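Local coordinates for putative uncharacterized protein (Chaetomium thermophilum, PDB 4XRI) that probably carries cargo proteins into the nucleus as an importin-beta transport receptor that binds a small GTPase, at residues V327-V332 / Q367-T372. The protein carries 2 engineered substitutions. Sequence-based numbering, arbitrary orientation.
Sequences VATNEV and QAVGST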
ATOM      1  N   VAL A 327     -12.255  27.477  -2.868  1.00 42.24           N
ATOM      2  CA  VAL A 327     -12.983  28.404  -3.724  1.00 43.24           C
ATOM      3  C   VAL A 327     -14.180  27.734  -4.401  1.00 46.11           C
ATOM      4  O   VAL A 327     -15.247  28.334  -4.533  1.00 45.94           O
ATOM      5  CB  VAL A 327     -12.050  29.004  -4.807  1.00 44.06           C
ATOM      6  CG1 VAL A 327     -12.845  29.802  -5.836  1.00 41.35           C
ATOM      7  CG2 VAL A 327     -10.977  29.869  -4.161  1.00 45.32           C
ATOM      8  N   ALA A 328     -14.003  26.481  -4.803  1.00 37.52           N
ATOM      9  CA  ALA A 328     -15.008  25.774  -5.593  1.00 41.46           C
ATOM     10  C   ALA A 328     -16.105  25.125  -4.751  1.00 43.46           C
ATOM     11  O   ALA A 328     -17.057  24.571  -5.300  1.00 36.01           O
ATOM     12  CB  ALA A 328     -14.336  24.721  -6.455  1.00 35.79           C
ATOM     13  N   THR A 329     -15.963  25.203  -3.429  1.00 38.49           N
ATOM     14  CA  THR A 329     -16.854  24.517  -2.492  1.00 36.55           C
ATOM     15  C   THR A 329     -18.342  24.702  -2.791  1.00 39.99           C
ATOM     16  O   THR A 329     -19.087  23.728  -2.900  1.00 41.65           O
ATOM     17  CB  THR A 329     -16.600  24.987  -1.045  1.00 40.07           C
ATOM     18  OG1 THR A 329     -15.257  24.668  -0.665  1.00 40.93           O
ATOM     19  CG2 THR A 329     -17.568  24.305  -0.089  1.00 40.95           C
ATOM     20  N   ASN A 330     -18.766  25.954  -2.934  1.00 37.17           N
ATOM     21  CA  ASN A 330     -20.184  26.268  -3.099  1.00 39.47           C
ATOM     22  C   ASN A 330     -20.798  25.745  -4.396  1.00 36.42           C
ATOM     23  O   ASN A 330     -22.021  25.661  -4.519  1.00 36.83           O
ATOM     24  CB  ASN A 330     -20.398  27.778  -3.013  1.00 40.71           C
ATOM     25  CG  ASN A 330     -20.198  28.312  -1.610  1.00 51.59           C
ATOM     26  OD1 ASN A 330     -20.278  27.566  -0.635  1.00 51.85           O
ATOM     27  ND2 ASN A 330     -19.938  29.609  -1.502  1.00 58.29           N
ATOM     28  N   GLU A 331     -19.956  25.392  -5.359  1.00 36.00           N
ATOM     29  CA  GLU A 331     -20.449  24.895  -6.637  1.00 39.70           C
ATOM     30  C   GLU A 331     -20.342  23.375  -6.740  1.00 42.02           C
ATOM     31  O   GLU A 331     -21.262  22.708  -7.215  1.00 44.93           O
ATOM     32  CB  GLU A 331     -19.687  25.549  -7.794  1.00 35.08           C
ATOM     33  CG  GLU A 331     -19.677  27.071  -7.760  1.00 41.76           C
ATOM     34  CD  GLU A 331     -21.030  27.688  -8.070  1.00 46.29           C
ATOM     35  OE1 GLU A 331     -21.950  26.954  -8.493  1.00 42.23           O
ATOM     36  OE2 GLU A 331     -21.170  28.916  -7.892  1.00 50.59           O
ATOM     37  N   VAL A 332     -19.219  22.832  -6.282  1.00 50.10           N
ATOM     38  CA  VAL A 332     -18.910  21.419  -6.477  1.00 41.97           C
ATOM     39  C   VAL A 332     -19.543  20.506  -5.424  1.00 37.27           C
ATOM     40  O   VAL A 332     -20.075  19.445  -5.755  1.00 40.33           O
ATOM     41  CB  VAL A 332     -17.383  21.195  -6.486  1.00 46.54           C
ATOM     42  CG1 VAL A 332     -17.053  19.711  -6.570  1.00 43.37           C
ATOM     43  CG2 VAL A 332     -16.749  21.950  -7.647  1.00 44.51           C
ATOM     44  N   GLN A 367     -11.245  16.871   3.872  1.00 43.89           N
ATOM     45  CA  GLN A 367      -9.850  16.944   4.293  1.00 47.06           C
ATOM     46  C   GLN A 367      -9.176  18.170   3.690  1.00 46.81           C
ATOM     47  O   GLN A 367      -8.341  18.815   4.329  1.00 44.26           O
ATOM     48  CB  GLN A 367      -9.092  15.675   3.886  1.00 46.34           C
ATOM     49  CG  GLN A 367      -9.549  14.410   4.590  1.00 50.29           C
ATOM     50  CD  GLN A 367      -8.840  13.165   4.082  1.00 52.37           C
ATOM     51  OE1 GLN A 367      -7.613  13.132   3.978  1.00 60.08           O
ATOM     52  NE2 GLN A 367      -9.613  12.137   3.753  1.00 46.29           N
ATOM     53  N   ALA A 368      -9.558  18.489   2.457  1.00 43.88           N
ATOM     54  CA  ALA A 368      -8.914  19.553   1.701  1.00 45.14           C
ATOM     55  C   ALA A 368      -9.305  20.954   2.171  1.00 44.57           C
ATOM     56  O   ALA A 368      -8.472  21.857   2.180  1.00 47.80           O
ATOM     57  CB  ALA A 368      -9.228  19.397   0.214  1.00 36.92           C
ATOM     58  N   VAL A 369     -10.564  21.144   2.551  1.00 37.04           N
ATOM     59  CA  VAL A 369     -11.050  22.489   2.854  1.00 47.83           C
ATOM     60  C   VAL A 369     -11.494  22.671   4.302  1.00 50.74           C
ATOM     61  O   VAL A 369     -11.734  23.792   4.744  1.00 47.43           O
ATOM     62  CB  VAL A 369     -12.227  22.877   1.937  1.00 50.37           C
ATOM     63  CG1 VAL A 369     -11.920  22.495   0.500  1.00 43.84           C
ATOM     64  CG2 VAL A 369     -13.518  22.218   2.403  1.00 36.11           C
ATOM     65  N   GLY A 370     -11.609  21.569   5.033  1.00 53.49           N
ATOM     66  CA  GLY A 370     -11.968  21.625   6.437  1.00 48.62           C
ATOM     67  C   GLY A 370     -13.366  22.149   6.720  1.00 49.02           C
ATOM     68  O   GLY A 370     -14.351  21.665   6.166  1.00 47.18           O
ATOM     69  N   SER A 371     -13.444  23.153   7.590  1.00 47.79           N
ATOM     70  CA  SER A 371     -14.720  23.671   8.085  1.00 46.31           C
ATOM     71  C   SER A 371     -15.573  24.329   7.005  1.00 50.82           C
ATOM     72  O   SER A 371     -16.787  24.466   7.166  1.00 56.60           O
ATOM     73  CB  SER A 371     -14.472  24.672   9.217  1.00 47.08           C
ATOM     74  OG  SER A 371     -13.820  24.051  10.311  1.00 53.06           O
ATOM     75  N   THR A 372     -14.938  24.740   5.912  1.00 49.28           N
ATOM     76  CA  THR A 372     -15.634  25.404   4.812  1.00 51.33           C
ATOM     77  C   THR A 372     -16.725  24.511   4.212  1.00 47.76           C
ATOM     78  O   THR A 372     -17.732  24.999   3.696  1.00 50.08           O
ATOM     79  CB  THR A 372     -14.641  25.824   3.702  1.00 55.89           C
ATOM     80  OG1 THR A 372     -13.609  26.640   4.269  1.00 53.66           O
ATOM     81  CG2 THR A 372     -15.346  26.604   2.597  1.00 53.54           C
TER
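Thr329, on helix 324-340, meets Val369 and Thr372 where helix 354-369 ends and the chain turns toward helix 374-384. One residue earlier, Ala328 faces other neighbours, and its small methyl suits a place beside the side chains of Trp295, Phe273 and Tyr365. Ala328 O accepts from both Glu331 N (3.0 Å) and Val332 N (2.9 Å), where the helix is kinked. Thr329 itself directs its beta carbon toward the second segment. The methyl CG2 stands anti to the backbone N (chi1 of OG1 -62°) and reaches Thr372, with Thr329 CG2 lying 3.9 Å from Thr372 O and 4.2 Å from Thr372 CG2. This same rotation sets OG1 back beside its own helix, where it is hydrogen-bonded to Arg326 O and Ala325 O. Its polarity is thus met locally, and it can sit against carbon: Thr372 CG2 comes within 3.8 Å of Thr329 OG1, and Val369 CG1 within 4.1 Å of the same oxygen. A branched side chain suits this place, OG1 serving its own helix while packing on both neighbours, and CG2 adding the methyl contact with Thr372. An alanine here would take away both branches, and would probably open a gap beside Val369 CG1 and the Thr372 methyl and cost the carbonyls of Ala325 and Arg326 this donor. Val332, a turn further on, lies against Trp295, Met280 and Tyr365. Across the contact, Gly370, the first residue after the helix, takes a positive phi (65°), which favours glycine, and the chain then brings Thr372 round to Thr329. In this HEAT-repeat solenoid the small interface, 108 Å² over both sides, is plain van der Waals packing of methyls and a hydroxyl bonded within its own helix, so shape rather than polar pairing joins helix 324-340 to the end of helix 354-369 and the turn that follows it.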